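Local coordinates for protein NAD(P)H dehydrogenase (quinone) (Mycobacterium tuberculosis, PDB 1XDI) that reduces quinones to quinols with NADH or NADPH, working as a homotetramer that carries one FAD in each subunit, at residues F357-V367 against I414-S424; L384-M394 against Y450-A460. All blocks are in the same frame, centred on the assembly; numbering follows the deposited sequence.

Interaction 1 of 2, residues F357-V367 against I414-S424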
loop_
_atom_site.group_PDB
_atom_site.type_symbol
_atom_site.label_atom_id
_atom_site.label_comp_id
_atom_site.label_asym_id
_atom_site.label_seq_id
_atom_site.Cartn_x
_atom_site.Cartn_y
_atom_site.Cartn_z
ATOM N N PHE A 357 -13.537 -22.063 -20.282
ATOM C CA PHE A 357 -13.323 -23.425 -19.772
ATOM C C PHE A 357 -13.064 -24.597 -20.774
ATOM O O PHE A 357 -13.860 -25.540 -20.860
ATOM C CB PHE A 357 -14.441 -23.776 -18.790
ATOM C CG PHE A 357 -14.296 -23.112 -17.449
ATOM C CD1 PHE A 357 -13.495 -23.674 -16.472
ATOM C CD2 PHE A 357 -14.973 -21.913 -17.162
ATOM C CE1 PHE A 357 -13.377 -23.050 -15.228
ATOM C CE2 PHE A 357 -14.853 -21.294 -15.915
ATOM C CZ PHE A 357 -14.055 -21.868 -14.955
ATOM N N THR A 358 -11.929 -24.530 -21.492
ATOM C CA THR A 358 -11.505 -25.550 -22.465
ATOM C C THR A 358 -10.518 -26.460 -21.765
ATOM O O THR A 358 -10.376 -26.396 -20.540
ATOM C CB THR A 358 -10.748 -24.895 -23.604
ATOM O OG1 THR A 358 -10.316 -23.610 -23.160
ATOM C CG2 THR A 358 -11.609 -24.707 -24.819
ATOM N N ARG A 359 -9.866 -27.347 -22.512
ATOM C CA ARG A 359 -8.804 -28.133 -21.886
ATOM C C ARG A 359 -7.646 -27.918 -22.846
ATOM O O ARG A 359 -7.687 -28.314 -24.023
ATOM C CB ARG A 359 -9.146 -29.624 -21.693
ATOM C CG ARG A 359 -9.592 -29.950 -20.213
ATOM C CD ARG A 359 -10.818 -30.934 -20.055
ATOM N NE ARG A 359 -11.866 -30.574 -21.013
ATOM C CZ ARG A 359 -12.817 -31.393 -21.443
ATOM N NH1 ARG A 359 -12.844 -32.640 -20.973
ATOM N NH2 ARG A 359 -13.709 -30.981 -22.360
ATOM N N PRO A 360 -6.647 -27.134 -22.399
ATOM C CA PRO A 360 -6.555 -26.460 -21.095
ATOM C C PRO A 360 -7.422 -25.221 -20.937
ATOM O O PRO A 360 -7.998 -24.717 -21.898
ATOM C CB PRO A 360 -5.094 -26.068 -21.021
ATOM C CG PRO A 360 -4.743 -25.836 -22.497
ATOM C CD PRO A 360 -5.360 -27.041 -23.117
ATOM N N GLU A 361 -7.476 -24.726 -19.696
ATOM C CA GLU A 361 -8.199 -23.526 -19.341
ATOM C C GLU A 361 -7.355 -22.299 -19.756
ATOM O O GLU A 361 -6.125 -22.353 -19.890
ATOM C CB GLU A 361 -8.442 -23.497 -17.820
ATOM C CG GLU A 361 -9.597 -24.378 -17.296
ATOM C CD GLU A 361 -9.805 -24.317 -15.753
ATOM O OE1 GLU A 361 -9.329 -23.348 -15.109
ATOM O OE2 GLU A 361 -10.465 -25.229 -15.189
ATOM N N ILE A 362 -8.035 -21.187 -19.973
ATOM C CA ILE A 362 -7.389 -19.946 -20.290
ATOM C C ILE A 362 -8.038 -18.859 -19.445
ATOM O O ILE A 362 -9.249 -18.695 -19.474
ATOM C CB ILE A 362 -7.592 -19.613 -21.731
ATOM C CG1 ILE A 362 -7.325 -20.865 -22.549
ATOM C CG2 ILE A 362 -6.678 -18.437 -22.132
ATOM C CD1 ILE A 362 -7.177 -20.597 -24.011
ATOM N N ALA A 363 -7.232 -18.152 -18.659
ATOM C CA ALA A 363 -7.713 -17.037 -17.829
ATOM C C ALA A 363 -6.816 -15.822 -18.089
ATOM O O ALA A 363 -5.614 -15.958 -18.347
ATOM C CB ALA A 363 -7.668 -17.407 -16.322
ATOM N N ALA A 364 -7.417 -14.641 -18.021
ATOM C CA ALA A 364 -6.676 -13.415 -18.205
ATOM C C ALA A 364 -7.242 -12.316 -17.301
ATOM O O ALA A 364 -8.357 -12.470 -16.773
ATOM C CB ALA A 364 -6.764 -13.008 -19.586
ATOM N N VAL A 365 -6.471 -11.228 -17.113
ATOM C CA VAL A 365 -6.876 -10.060 -16.299
ATOM C C VAL A 365 -6.038 -8.856 -16.713
ATOM O O VAL A 365 -4.831 -8.988 -16.961
ATOM C CB VAL A 365 -6.547 -10.154 -14.783
ATOM C CG1 VAL A 365 -7.660 -9.550 -13.985
ATOM C CG2 VAL A 365 -6.178 -11.551 -14.382
ATOM N N GLY A 366 -6.671 -7.689 -16.724
ATOM C CA GLY A 366 -5.969 -6.467 -17.036
ATOM C C GLY A 366 -5.626 -6.195 -18.486
ATOM O O GLY A 366 -6.154 -6.832 -19.399
ATOM N N VAL A 367 -4.683 -5.275 -18.687
ATOM C CA VAL A 367 -4.331 -4.876 -20.027
ATOM C C VAL A 367 -3.983 -6.029 -20.927
ATOM O O VAL A 367 -3.215 -6.874 -20.540
ATOM C CB VAL A 367 -3.139 -3.888 -20.040
ATOM C CG1 VAL A 367 -2.895 -3.387 -21.459
ATOM C CG2 VAL A 367 -3.422 -2.695 -19.141
ATOM N N ILE A 414 -0.237 -5.096 -13.916
ATOM C CA ILE A 414 -1.405 -4.521 -14.571
ATOM C C ILE A 414 -2.180 -5.479 -15.410
ATOM O O ILE A 414 -3.233 -5.125 -15.981
ATOM C CB ILE A 414 -1.064 -3.444 -15.539
ATOM C CG1 ILE A 414 -0.184 -4.005 -16.624
ATOM C CG2 ILE A 414 -0.338 -2.352 -14.878
ATOM C CD1 ILE A 414 0.081 -2.960 -17.660
ATOM N N GLY A 415 -1.638 -6.688 -15.549
ATOM C CA GLY A 415 -2.328 -7.706 -16.331
ATOM C C GLY A 415 -1.608 -9.005 -16.128
ATOM O O GLY A 415 -0.531 -9.013 -15.543
ATOM N N GLY A 416 -2.212 -10.100 -16.586
ATOM C CA GLY A 416 -1.612 -11.425 -16.478
ATOM C C GLY A 416 -2.497 -12.332 -17.298
ATOM O O GLY A 416 -3.666 -11.998 -17.490
ATOM N N VAL A 417 -1.945 -13.414 -17.844
ATOM C CA VAL A 417 -2.729 -14.400 -18.615
ATOM C C VAL A 417 -2.168 -15.714 -18.178
ATOM O O VAL A 417 -0.969 -15.845 -18.025
ATOM C CB VAL A 417 -2.543 -14.410 -20.177
ATOM C CG1 VAL A 417 -3.224 -15.648 -20.719
ATOM C CG2 VAL A 417 -3.119 -13.185 -20.850
ATOM N N VAL A 418 -3.045 -16.688 -18.014
ATOM C CA VAL A 418 -2.633 -18.006 -17.550
ATOM C C VAL A 418 -3.370 -19.038 -18.346
ATOM O O VAL A 418 -4.609 -19.022 -18.383
ATOM C CB VAL A 418 -2.999 -18.275 -16.060
ATOM C CG1 VAL A 418 -2.468 -19.597 -15.649
ATOM C CG2 VAL A 418 -2.431 -17.245 -15.174
ATOM N N VAL A 419 -2.605 -19.902 -18.996
ATOM C CA VAL A 419 -3.167 -20.996 -19.727
ATOM C C VAL A 419 -2.672 -22.281 -19.055
ATOM O O VAL A 419 -1.496 -22.623 -19.197
ATOM C CB VAL A 419 -2.717 -20.949 -21.183
ATOM C CG1 VAL A 419 -2.912 -22.297 -21.866
ATOM C CG2 VAL A 419 -3.527 -19.926 -21.901
ATOM N N ALA A 420 -3.538 -22.964 -18.302
ATOM C CA ALA A 420 -3.193 -24.246 -17.646
ATOM C C ALA A 420 -4.470 -24.982 -17.211
ATOM O O ALA A 420 -5.587 -24.422 -17.317
ATOM C CB ALA A 420 -2.318 -24.023 -16.467
ATOM N N PRO A 421 -4.342 -26.229 -16.695
ATOM C CA PRO A 421 -5.562 -26.946 -16.300
ATOM C C PRO A 421 -6.436 -26.245 -15.271
ATOM O O PRO A 421 -7.673 -26.361 -15.345
ATOM C CB PRO A 421 -5.049 -28.293 -15.818
ATOM C CG PRO A 421 -3.691 -28.421 -16.480
ATOM C CD PRO A 421 -3.148 -27.046 -16.417
ATOM N N ILE A 422 -5.833 -25.509 -14.324
ATOM C CA ILE A 422 -6.645 -24.799 -13.336
ATOM C C ILE A 422 -6.424 -23.302 -13.426
ATOM O O ILE A 422 -6.229 -22.634 -12.431
ATOM C CB ILE A 422 -6.315 -25.273 -11.881
ATOM C CG1 ILE A 422 -4.817 -25.233 -11.658
ATOM C CG2 ILE A 422 -6.917 -26.656 -11.603
ATOM C CD1 ILE A 422 -4.461 -25.648 -10.271
ATOM N N ALA A 423 -6.440 -22.754 -14.621
ATOM C CA ALA A 423 -6.157 -21.339 -14.730
ATOM C C ALA A 423 -7.197 -20.514 -13.976
ATOM O O ALA A 423 -6.865 -19.475 -13.371
ATOM C CB ALA A 423 -6.103 -20.913 -16.196
ATOM N N SER A 424 -8.442 -20.999 -14.001
ATOM C CA SER A 424 -9.541 -20.302 -13.362
ATOM C C SER A 424 -9.263 -20.035 -11.869
ATOM O O SER A 424 -9.825 -19.115 -11.309
ATOM C CB SER A 424 -10.845 -21.085 -13.562
ATOM O OG SER A 424 -10.785 -22.367 -12.947
#
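E361 and S424 meet at one end of an antiparallel strand pair in the five-stranded sheet of the dimerisation domain, where strand 361-366 runs beside strand 414-420. With CG lying anti to the carbonyl carbon (chi1 -79°) and the chain extended beyond it, E361 reaches the start of helix 423-436. There its OE1 takes two hydrogen bonds from one residue, 2.7 Å from S424 N and 2.8 Å from S424 OG. The amide arrives nearly along the C-O axis of the carboxylate; the hydroxyl arrives on the syn side, somewhat out of the carboxylate plane.

Next on the same face, A363 sets its CB 3.8 Å from A423 CB, so the helix start lies close over the strand. In the backbone A363 forms a hydrogen-bonded pair with V418, its N 2.8 Å from V418 O and its O 2.7 Å from V418 N, both bonds almost straight. V365 and G416 form the next hydrogen-bonded pair, with more bent bonds. On the other face I362 and V419 lie side by side, pointing the same way, touch through their CG2 atoms, and both meet A225 on helix 223-235. Past G366, where 361-366 ends and its partner begins, V367 CG2 packs on I414 CD1, and I414 with G415 forms a classic beta bulge facing F405. F357 lines the FAD pocket, and its CE1 rests 3.5 Å from S424 OG.

Interaction 2 of 2, residues L384-M394 against Y450-A460. With FAD (flavin-adenine dinucleotide), chain D.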
loop_
_atom_site.group_PDB
_atom_site.type_symbol
_atom_site.label_atom_id
_atom_site.label_comp_id
_atom_site.label_asym_id
_atom_site.label_seq_id
_atom_site.Cartn_x
_atom_site.Cartn_y
_atom_site.Cartn_z
ATOM N N LEU A 384 6.240 -17.014 -19.480
ATOM C CA LEU A 384 6.993 -18.134 -18.970
ATOM C C LEU A 384 6.296 -19.496 -19.225
ATOM O O LEU A 384 5.212 -19.760 -18.720
ATOM C CB LEU A 384 7.218 -17.868 -17.503
ATOM C CG LEU A 384 7.800 -18.984 -16.720
ATOM C CD1 LEU A 384 9.086 -19.459 -17.329
ATOM C CD2 LEU A 384 8.020 -18.435 -15.324
ATOM N N PRO A 385 6.869 -20.332 -20.097
ATOM C CA PRO A 385 6.244 -21.629 -20.348
ATOM C C PRO A 385 6.078 -22.308 -19.010
ATOM O O PRO A 385 6.811 -21.963 -18.083
ATOM C CB PRO A 385 7.270 -22.337 -21.175
ATOM C CG PRO A 385 7.782 -21.214 -22.029
ATOM C CD PRO A 385 7.938 -20.070 -21.057
ATOM N N LEU A 386 5.120 -23.230 -18.882
ATOM C CA LEU A 386 4.940 -23.954 -17.622
ATOM C C LEU A 386 5.660 -25.305 -17.644
ATOM O O LEU A 386 5.849 -25.936 -16.589
ATOM C CB LEU A 386 3.445 -24.201 -17.319
ATOM C CG LEU A 386 2.724 -23.038 -16.635
ATOM C CD1 LEU A 386 1.196 -23.117 -16.677
ATOM C CD2 LEU A 386 3.259 -23.023 -15.239
ATOM N N ARG A 387 6.117 -25.741 -18.815
ATOM C CA ARG A 387 6.678 -27.062 -18.852
ATOM C C ARG A 387 7.928 -27.290 -18.096
ATOM O O ARG A 387 8.250 -28.437 -17.771
ATOM C CB ARG A 387 6.774 -27.601 -20.267
ATOM C CG ARG A 387 7.714 -26.983 -21.194
ATOM C CD ARG A 387 7.150 -27.401 -22.496
ATOM N NE ARG A 387 8.106 -27.563 -23.581
ATOM C CZ ARG A 387 7.776 -28.013 -24.788
ATOM N NH1 ARG A 387 6.526 -28.342 -25.092
ATOM N NH2 ARG A 387 8.718 -28.167 -25.684
ATOM N N THR A 388 8.628 -26.218 -17.777
ATOM C CA THR A 388 9.831 -26.373 -16.986
ATOM C C THR A 388 9.518 -26.483 -15.502
ATOM O O THR A 388 10.367 -26.825 -14.693
ATOM C CB THR A 388 10.812 -25.221 -17.267
ATOM O OG1 THR A 388 10.274 -23.951 -16.840
ATOM C CG2 THR A 388 11.084 -25.210 -18.734
ATOM N N ASN A 389 8.263 -26.203 -15.166
ATOM C CA ASN A 389 7.749 -26.269 -13.804
ATOM C C ASN A 389 7.538 -27.772 -13.424
ATOM O O ASN A 389 6.862 -28.493 -14.152
ATOM C CB ASN A 389 6.430 -25.468 -13.773
ATOM C CG ASN A 389 5.817 -25.379 -12.376
ATOM O OD1 ASN A 389 5.509 -26.404 -11.769
ATOM N ND2 ASN A 389 5.628 -24.161 -11.864
ATOM N N ALA A 390 8.109 -28.256 -12.316
ATOM C CA ALA A 390 7.934 -29.675 -11.939
ATOM C C ALA A 390 6.456 -30.119 -11.802
ATOM O O ALA A 390 6.060 -31.192 -12.268
ATOM C CB ALA A 390 8.709 -29.973 -10.632
ATOM N N ARG A 391 5.642 -29.286 -11.169
ATOM C CA ARG A 391 4.226 -29.599 -11.005
ATOM C C ARG A 391 3.646 -29.851 -12.388
ATOM O O ARG A 391 3.028 -30.897 -12.613
ATOM C CB ARG A 391 3.499 -28.436 -10.297
ATOM C CG ARG A 391 1.954 -28.525 -10.238
ATOM C CD ARG A 391 1.449 -29.863 -9.679
ATOM N NE ARG A 391 1.807 -30.046 -8.283
ATOM C CZ ARG A 391 1.823 -31.225 -7.691
ATOM N NH1 ARG A 391 1.516 -32.309 -8.395
ATOM N NH2 ARG A 391 2.097 -31.315 -6.409
ATOM N N ALA A 392 3.836 -28.920 -13.326
ATOM C CA ALA A 392 3.324 -29.141 -14.694
ATOM C C ALA A 392 3.803 -30.514 -15.263
ATOM O O ALA A 392 3.029 -31.265 -15.839
ATOM C CB ALA A 392 3.770 -28.021 -15.611
ATOM N N LYS A 393 5.074 -30.843 -15.078
ATOM C CA LYS A 393 5.636 -32.086 -15.573
ATOM C C LYS A 393 4.813 -33.249 -15.012
ATOM O O LYS A 393 4.524 -34.205 -15.691
ATOM C CB LYS A 393 7.077 -32.124 -15.126
ATOM C CG LYS A 393 8.022 -32.821 -16.016
ATOM C CD LYS A 393 9.401 -32.203 -15.891
ATOM C CE LYS A 393 9.400 -30.821 -16.473
ATOM N NZ LYS A 393 10.805 -30.259 -16.644
ATOM N N MET A 394 4.399 -33.126 -13.768
ATOM C CA MET A 394 3.561 -34.112 -13.102
ATOM C C MET A 394 2.165 -34.206 -13.726
ATOM O O MET A 394 1.635 -35.313 -13.923
ATOM C CB MET A 394 3.420 -33.727 -11.653
ATOM C CG MET A 394 4.705 -33.818 -10.924
ATOM S SD MET A 394 4.643 -33.156 -9.280
ATOM C CE MET A 394 6.456 -32.737 -9.043
ATOM N N TYR A 450 6.178 -25.025 -2.940
ATOM C CA TYR A 450 6.894 -25.829 -3.953
ATOM C C TYR A 450 6.599 -27.285 -3.683
ATOM O O TYR A 450 6.646 -27.718 -2.549
ATOM C CB TYR A 450 8.406 -25.603 -3.902
ATOM C CG TYR A 450 9.210 -26.373 -4.958
ATOM C CD1 TYR A 450 9.483 -27.718 -4.797
ATOM C CD2 TYR A 450 9.749 -25.732 -6.080
ATOM C CE1 TYR A 450 10.273 -28.403 -5.714
ATOM C CE2 TYR A 450 10.539 -26.406 -6.995
ATOM C CZ TYR A 450 10.789 -27.735 -6.805
ATOM O OH TYR A 450 11.520 -28.442 -7.696
ATOM N N PRO A 451 6.272 -28.051 -4.729
ATOM C CA PRO A 451 6.130 -27.590 -6.111
ATOM C C PRO A 451 4.643 -27.308 -6.481
ATOM O O PRO A 451 3.721 -28.067 -6.130
ATOM C CB PRO A 451 6.672 -28.789 -6.892
ATOM C CG PRO A 451 5.989 -29.840 -6.210
ATOM C CD PRO A 451 6.488 -29.502 -4.776
ATOM N N SER A 452 4.419 -26.226 -7.206
ATOM C CA SER A 452 3.073 -25.888 -7.622
ATOM C C SER A 452 3.207 -25.026 -8.874
ATOM O O SER A 452 4.298 -24.512 -9.143
ATOM C CB SER A 452 2.345 -25.099 -6.513
ATOM O OG SER A 452 2.984 -23.859 -6.263
ATOM N N LEU A 453 2.129 -24.864 -9.638
ATOM C CA LEU A 453 2.242 -24.022 -10.810
ATOM C C LEU A 453 2.214 -22.567 -10.315
ATOM O O LEU A 453 2.743 -21.671 -10.968
ATOM C CB LEU A 453 1.090 -24.297 -11.773
ATOM C CG LEU A 453 0.828 -25.785 -12.052
ATOM C CD1 LEU A 453 -0.507 -25.967 -12.778
ATOM C CD2 LEU A 453 1.936 -26.339 -12.840
ATOM N N SER A 454 1.643 -22.305 -9.149
ATOM C CA SER A 454 1.644 -20.928 -8.717
ATOM C C SER A 454 3.055 -20.420 -8.388
ATOM O O SER A 454 3.257 -19.227 -8.219
ATOM C CB SER A 454 0.758 -20.742 -7.506
ATOM O OG SER A 454 1.501 -21.007 -6.336
ATOM N N GLY A 455 4.042 -21.303 -8.294
ATOM C CA GLY A 455 5.381 -20.848 -7.979
ATOM C C GLY A 455 5.994 -20.142 -9.170
ATOM O O GLY A 455 6.949 -19.323 -9.055
ATOM N N SER A 456 5.453 -20.499 -10.337
ATOM C CA SER A 456 5.867 -19.949 -11.641
ATOM C C SER A 456 5.386 -18.490 -11.722
ATOM O O SER A 456 6.034 -17.668 -12.365
ATOM C CB SER A 456 5.225 -20.771 -12.765
ATOM O OG SER A 456 6.158 -21.607 -13.349
ATOM N N ILE A 457 4.226 -18.207 -11.099
ATOM C CA ILE A 457 3.671 -16.878 -11.058
ATOM C C ILE A 457 4.637 -15.995 -10.236
ATOM O O ILE A 457 4.920 -14.841 -10.613
ATOM C CB ILE A 457 2.269 -16.870 -10.408
ATOM C CG1 ILE A 457 1.239 -17.400 -11.384
ATOM C CG2 ILE A 457 1.838 -15.446 -10.010
ATOM C CD1 ILE A 457 -0.086 -17.657 -10.676
ATOM N N THR A 458 5.179 -16.510 -9.136
ATOM C CA THR A 458 6.066 -15.641 -8.408
ATOM C C THR A 458 7.398 -15.478 -9.158
ATOM O O THR A 458 8.053 -14.461 -9.002
ATOM C CB THR A 458 6.249 -16.098 -6.949
ATOM O OG1 THR A 458 6.762 -17.419 -6.924
ATOM C CG2 THR A 458 4.925 -16.101 -6.212
ATOM N N GLU A 459 7.789 -16.443 -10.002
ATOM C CA GLU A 459 9.034 -16.317 -10.772
ATOM C C GLU A 459 8.724 -15.314 -11.852
ATOM O O GLU A 459 9.483 -14.375 -12.087
ATOM C CB GLU A 459 9.465 -17.619 -11.438
ATOM C CG GLU A 459 10.733 -18.201 -10.889
ATOM C CD GLU A 459 11.981 -17.462 -11.329
ATOM O OE1 GLU A 459 12.239 -16.378 -10.833
ATOM O OE2 GLU A 459 12.748 -17.944 -12.173
ATOM N N ALA A 460 7.580 -15.491 -12.501
ATOM C CA ALA A 460 7.188 -14.576 -13.567
ATOM C C ALA A 460 7.431 -13.134 -13.058
ATOM O O ALA A 460 8.237 -12.401 -13.616
ATOM C CB ALA A 460 5.725 -14.822 -13.954
HETATM P PA FAD D . 19.204 -29.916 -1.304
HETATM O O1A FAD D . 18.975 -31.035 -0.327
HETATM O O2A FAD D . 18.200 -29.725 -2.364
HETATM O O5B FAD D . 20.555 -30.199 -2.043
HETATM C C5B FAD D . 21.853 -29.735 -1.726
HETATM C C4B FAD D . 22.700 -30.393 -2.777
HETATM O O4B FAD D . 24.074 -30.013 -2.751
HETATM C C3B FAD D . 22.743 -31.954 -2.828
HETATM O O3B FAD D . 21.695 -32.431 -3.656
HETATM C C2B FAD D . 24.092 -32.301 -3.299
HETATM O O2B FAD D . 24.274 -32.623 -4.681
HETATM C C1B FAD D . 24.933 -31.098 -2.994
HETATM N N9A FAD D . 25.991 -31.119 -2.037
HETATM C C8A FAD D . 26.116 -31.525 -0.702
HETATM N N7A FAD D . 27.325 -31.342 -0.215
HETATM C C5A FAD D . 28.065 -30.772 -1.275
HETATM C C6A FAD D . 29.419 -30.316 -1.455
HETATM N N6A FAD D . 30.346 -30.330 -0.501
HETATM N N1A FAD D . 29.783 -29.810 -2.695
HETATM C C2A FAD D . 28.900 -29.736 -3.731
HETATM N N3A FAD D . 27.567 -30.146 -3.647
HETATM C C4A FAD D . 27.282 -30.669 -2.304
HETATM N N1 FAD D . 9.918 -28.931 0.564
HETATM C C2 FAD D . 8.930 -28.195 -0.020
HETATM O O2 FAD D . 8.989 -26.970 -0.081
HETATM N N3 FAD D . 7.838 -28.843 -0.550
HETATM C C4 FAD D . 7.635 -30.232 -0.549
HETATM O O4 FAD D . 6.588 -30.698 -1.057
HETATM C C4X FAD D . 8.625 -30.968 0.029
HETATM N N5 FAD D . 8.456 -32.401 0.032
HETATM C C5X FAD D . 9.507 -33.171 0.632
HETATM C C6 FAD D . 9.433 -34.587 0.680
HETATM C C7 FAD D . 10.467 -35.397 1.262
HETATM C C7M FAD D . 10.344 -36.911 1.287
HETATM C C8 FAD D . 11.596 -34.747 1.793
HETATM C C8M FAD D . 12.752 -35.501 2.409
HETATM C C9 FAD D . 11.710 -33.363 1.775
HETATM C C9A FAD D . 10.719 -32.546 1.219
HETATM N N10 FAD D . 10.766 -31.052 1.156
HETATM C C10 FAD D . 9.767 -30.309 0.576
HETATM C "C1'" FAD D . 11.928 -30.405 1.710
HETATM C "C2'" FAD D . 12.860 -29.889 0.695
HETATM O "O2'" FAD D . 13.222 -31.055 -0.098
HETATM C "C3'" FAD D . 14.115 -29.264 1.212
HETATM O "O3'" FAD D . 13.750 -28.109 1.925
HETATM C "C4'" FAD D . 15.073 -28.691 0.166
HETATM O "O4'" FAD D . 15.476 -29.873 -0.605
HETATM C "C5'" FAD D . 16.353 -28.196 0.633
HETATM O "O5'" FAD D . 17.037 -27.658 -0.463
HETATM P P FAD D . 18.516 -27.230 -0.430
HETATM O O1P FAD D . 18.772 -26.593 -1.712
HETATM O O2P FAD D . 18.836 -26.471 0.811
HETATM O O3P FAD D . 19.227 -28.628 -0.349
HETATM O O HOH W 1 0.685 -28.035 -6.893
#
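N389 sends the amide nitrogen of its side chain into the 450-460 segment and makes two hydrogen bonds there. ND2 lies 3.0 Å from S452 O and 3.0 Å from S456 OG, and both acceptors sit almost exactly in the amide plane. With CG anti to the backbone nitrogen (chi1 -176°), the side chain also turns OD1 back to accept weakly from R391 N and A392 N, which makes N389 the N-cap of helix 390-394. The amide is thus pinned from both ends.

L453 fills the tight part beside it. Its CD2 lies 3.7 Å from A392 CB and also packs on R391 CG, the two side chains of R391 and L453 crossing at about a right angle. L386 adds its CD2 to S456 OG, at 3.7 Å. Buried M394 CE packs on P451 CG. L384, partly exposed, extends the packing along the helix, its CD2 3.6 Å from S456 O and farther from E459 and A460.

The looser side is that of partly exposed R391, whose chain bends twice, bringing the guanidinium edge toward P451 O. The direct bond from NE is weak and long, 3.5 Å, and a water that donates to P451 O and accepts weakly from NE bridges the same pair.

K393 is salt-bridged to D100 of the second subunit. The FAD belongs to that neighbour as well: its N3 donates at 2.6 Å to Y450 O, the carbonyl of the cis peptide bond to P451, an arrangement typical of the subunit-shared flavin site of pyridine nucleotide-disulphide oxidoreductases.

How the interactions relate
Interactions 1 and 2 both belong to the dimerisation domain, reach the same antiparallel sheet and are buried, but in different places. Interaction 1 joins inner strands, held mainly by backbone bonds and apolar side chains, with one carboxylate at the helix start. Interaction 2 starts at the end of outer strand 379-385, at the sheet's edge and the subunit interface, and joins a turn and a short helix to the loop 450-453 and the start of helix 454-464 through side-chain amide, hydroxyl and water bonds. They touch where L386 CD1 packs 3.6 Å from A420 CB. F357 touches an FAD and also packs on R391 of the second subunit, whereas Y450 reaches the second subunit's FAD.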